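Local coordinates for CELL WALL surface anchor family protein (Streptococcus pneumoniae, PDB 2X9Z) that forms the backbone of the pneumococcal pilus, as the RrgB subunit that is repeated along the fibre, and probably contributes to cell adhesion, at residues 163-168 and 220-225. The protein carries 1 engineered substitution. Residues are numbered along the deposited sequence; the frame is centred on the assembly and turned at random.
Sequences KTWVDA and RSIKGY
Trp165 and Tyr225 meet because both side chains turn the same way at their first torsion: CG stands beside the backbone N and opposite the carbonyl carbon, with chi1 -58° in the tryptophan and -70° in the tyrosine. The two rings then form a T-shaped pair. The six-membered ring of Trp165 drives its CE3–CZ3 edge into one face of the phenol, the planes standing at 89° with the ring centroids 5.1 Å apart. CZ3 sits over the middle of the tyrosine ring, while the shortest approach, 3.7 Å, runs from Trp165 CE3 to Tyr225 CE2. Farther round the indole, Ile222 reaches in from the opposite direction with the end of its longer branch, and its CD1 lies 3.8 Å from Trp165 CH2.

Ile222 and Tyr225 can both reach the six-membered ring of the indole because they start and finish a type II beta turn, closed by Tyr225 N to Ile222 O at 2.9 Å; Gly224 takes the position with positive phi. The turn lies in the loop between strands 215-219 and 226-229, so the contact packs a loop against strand 159-166 in what is probably a Cna-B-like domain.

One face of the indole lies over Lys163 NZ, 2.9 Å from the ring plane and near the ring centre. That nitrogen is covalently joined to Asn242 CG, an isopeptide cross-link between strands 159-166 and 237-243. No hydrogen bond crosses between 163-168 and 220-225: their contact rests on dispersion, with a weak C-H to pi contribution from the Trp165 edge over Tyr225, while the indole face probably meets a neutral amide and not a lysine ammonium, so no cation-pi contact is implied.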
ATOM      1  N   LYS A 163       0.711  13.711  12.269  1.00 13.00           N
ATOM      2  CA  LYS A 163       2.009  13.368  11.705  1.00 11.61           C
ATOM      3  C   LYS A 163       3.122  13.539  12.734  1.00 11.60           C
ATOM      4  O   LYS A 163       3.115  14.495  13.512  1.00 14.43           O
ATOM      5  CB  LYS A 163       2.287  14.239  10.484  1.00 12.67           C
ATOM      6  CG  LYS A 163       3.414  13.745   9.612  1.00 14.05           C
ATOM      7  CD  LYS A 163       3.545  14.623   8.388  1.00 16.20           C
ATOM      8  CE  LYS A 163       4.461  13.994   7.409  1.00 18.80           C
ATOM      9  NZ  LYS A 163       5.727  13.725   8.143  1.00 22.77           N
ATOM     10  N   THR A 164       4.057  12.594  12.748  1.00 11.15           N
ATOM     11  CA  THR A 164       5.286  12.739  13.523  1.00 11.43           C
ATOM     12  C   THR A 164       6.476  12.538  12.598  1.00 10.56           C
ATOM     13  O   THR A 164       6.331  12.006  11.499  1.00 10.49           O
ATOM     14  CB  THR A 164       5.383  11.726  14.686  1.00 13.73           C
ATOM     15  OG1 THR A 164       5.166  10.401  14.187  1.00 15.53           O
ATOM     16  CG2 THR A 164       4.357  12.025  15.776  1.00 16.82           C
ATOM     17  N   TRP A 165       7.655  12.946  13.052  1.00 10.24           N
ATOM     18  CA  TRP A 165       8.857  12.884  12.230  1.00  9.59           C
ATOM     19  C   TRP A 165      10.005  12.272  13.030  1.00  9.82           C
ATOM     20  O   TRP A 165      10.220  12.636  14.186  1.00 10.25           O
ATOM     21  CB  TRP A 165       9.268  14.288  11.790  1.00 11.56           C
ATOM     22  CG  TRP A 165       8.241  15.075  11.009  1.00 10.38           C
ATOM     23  CD1 TRP A 165       7.143  15.737  11.505  1.00 11.46           C
ATOM     24  CD2 TRP A 165       8.251  15.326   9.597  1.00 10.81           C
ATOM     25  NE1 TRP A 165       6.475  16.379  10.480  1.00 12.16           N
ATOM     26  CE2 TRP A 165       7.134  16.139   9.303  1.00 11.18           C
ATOM     27  CE3 TRP A 165       9.104  14.949   8.553  1.00 11.83           C
ATOM     28  CZ2 TRP A 165       6.853  16.580   8.008  1.00 11.26           C
ATOM     29  CZ3 TRP A 165       8.814  15.378   7.268  1.00 12.70           C
ATOM     30  CH2 TRP A 165       7.700  16.188   7.008  1.00 11.82           C
ATOM     31  N   VAL A 166      10.745  11.364  12.401  1.00 10.23           N
ATOM     32  CA  VAL A 166      11.931  10.764  13.011  1.00 10.29           C
ATOM     33  C   VAL A 166      13.062  10.681  11.999  1.00 10.42           C
ATOM     34  O   VAL A 166      12.823  10.681  10.787  1.00 10.44           O
ATOM     35  CB  VAL A 166      11.652   9.345  13.572  1.00 11.21           C
ATOM     36  CG1 VAL A 166      10.562   9.407  14.629  1.00 12.53           C
ATOM     37  CG2 VAL A 166      11.268   8.374  12.456  1.00 11.30           C
ATOM     38  N   ASP A 167      14.295  10.603  12.492  1.00 11.43           N
ATOM     39  CA  ASP A 167      15.417  10.399  11.587  1.00 12.81           C
ATOM     40  C   ASP A 167      15.553   8.908  11.264  1.00 12.32           C
ATOM     41  O   ASP A 167      14.696   8.106  11.658  1.00 13.12           O
ATOM     42  CB  ASP A 167      16.723  11.044  12.098  1.00 15.91           C
ATOM     43  CG  ASP A 167      17.239  10.430  13.388  1.00 17.97           C
ATOM     44  OD1 ASP A 167      16.913   9.259  13.686  1.00 19.46           O
ATOM     45  OD2 ASP A 167      18.010  11.124  14.090  1.00 20.22           O
ATOM     46  N   ALA A 168      16.595   8.543  10.524  1.00 13.39           N
ATOM     47  CA  ALA A 168      16.762   7.164  10.080  1.00 13.96           C
ATOM     48  C   ALA A 168      16.815   6.158  11.233  1.00 15.54           C
ATOM     49  O   ALA A 168      16.475   4.983  11.051  1.00 18.28           O
ATOM     50  CB  ALA A 168      18.007   7.032   9.196  1.00 16.41           C
ATOM     51  N   ARG A 220       2.026  12.968  -0.584  1.00 10.32           N
ATOM     52  CA  ARG A 220       2.851  13.295  -1.735  1.00 10.81           C
ATOM     53  C   ARG A 220       4.323  13.191  -1.326  1.00 11.77           C
ATOM     54  O   ARG A 220       4.715  13.673  -0.271  1.00 12.15           O
ATOM     55  CB  ARG A 220       2.523  14.690  -2.251  1.00 11.72           C
ATOM     56  CG  ARG A 220       1.087  14.835  -2.778  1.00 13.79           C
ATOM     57  CD  ARG A 220       0.862  16.178  -3.437  1.00 15.05           C
ATOM     58  NE  ARG A 220      -0.530  16.334  -3.840  1.00 16.17           N
ATOM     59  CZ  ARG A 220      -1.020  17.419  -4.422  1.00 16.90           C
ATOM     60  NH1 ARG A 220      -0.224  18.450  -4.669  1.00 18.08           N
ATOM     61  NH2 ARG A 220      -2.303  17.470  -4.754  1.00 18.95           N
ATOM     62  N   SER A 221       5.129  12.536  -2.152  1.00 12.63           N
ATOM     63  CA  SER A 221       6.516  12.270  -1.793  1.00 13.98           C
ATOM     64  C   SER A 221       7.245  13.518  -1.306  1.00 13.06           C
ATOM     65  O   SER A 221       7.230  14.560  -1.963  1.00 13.92           O
ATOM     66  CB  SER A 221       7.264  11.659  -2.977  1.00 15.47           C
ATOM     67  OG  SER A 221       8.646  11.596  -2.702  1.00 17.22           O
ATOM     68  N   ILE A 222       7.879  13.390  -0.146  1.00 12.19           N
ATOM     69  CA  ILE A 222       8.735  14.426   0.403  1.00 14.36           C
ATOM     70  C   ILE A 222      10.165  13.928   0.238  1.00 13.43           C
ATOM     71  O   ILE A 222      10.516  12.845   0.716  1.00 13.21           O
ATOM     72  CB  ILE A 222       8.443  14.668   1.893  1.00 17.89           C
ATOM     73  CG1 ILE A 222       6.953  14.948   2.108  1.00 17.78           C
ATOM     74  CG2 ILE A 222       9.284  15.823   2.422  1.00 20.75           C
ATOM     75  CD1 ILE A 222       6.563  15.090   3.561  1.00 21.05           C
ATOM     76  N   LYS A 223      10.986  14.707  -0.458  1.00 15.97           N
ATOM     77  CA  LYS A 223      12.334  14.273  -0.788  1.00 17.17           C
ATOM     78  C   LYS A 223      13.093  13.842   0.462  1.00 16.55           C
ATOM     79  O   LYS A 223      13.276  14.626   1.386  1.00 18.43           O
ATOM     80  CB  LYS A 223      13.088  15.385  -1.522  1.00 21.31           C
ATOM     81  CG  LYS A 223      14.493  14.995  -1.951  1.00 26.06           C
ATOM     82  CD  LYS A 223      15.177  16.137  -2.689  1.00 31.87           C
ATOM     83  CE  LYS A 223      16.630  15.814  -2.993  0.40 35.69           C
ATOM     84  NZ  LYS A 223      16.755  14.632  -3.888  0.48 37.34           N
ATOM     85  N   GLY A 224      13.514  12.579   0.492  1.00 15.99           N
ATOM     86  CA  GLY A 224      14.316  12.071   1.588  1.00 15.93           C
ATOM     87  C   GLY A 224      13.551  11.463   2.758  1.00 12.98           C
ATOM     88  O   GLY A 224      14.169  10.963   3.711  1.00 12.32           O
ATOM     89  N   TYR A 225      12.220  11.498   2.690  1.00 10.91           N
ATOM     90  CA  TYR A 225      11.377  10.956   3.756  1.00 10.66           C
ATOM     91  C   TYR A 225      10.453   9.863   3.242  1.00 10.31           C
ATOM     92  O   TYR A 225       9.864   9.991   2.162  1.00 11.38           O
ATOM     93  CB  TYR A 225      10.529  12.062   4.403  1.00 11.56           C
ATOM     94  CG  TYR A 225      11.340  13.038   5.223  1.00 12.80           C
ATOM     95  CD1 TYR A 225      11.921  14.156   4.637  1.00 15.67           C
ATOM     96  CD2 TYR A 225      11.550  12.826   6.583  1.00 15.59           C
ATOM     97  CE1 TYR A 225      12.679  15.042   5.388  1.00 17.25           C
ATOM     98  CE2 TYR A 225      12.313  13.702   7.339  1.00 18.71           C
ATOM     99  CZ  TYR A 225      12.868  14.809   6.739  1.00 20.22           C
ATOM    100  OH  TYR A 225      13.623  15.684   7.490  1.00 25.66           O
TER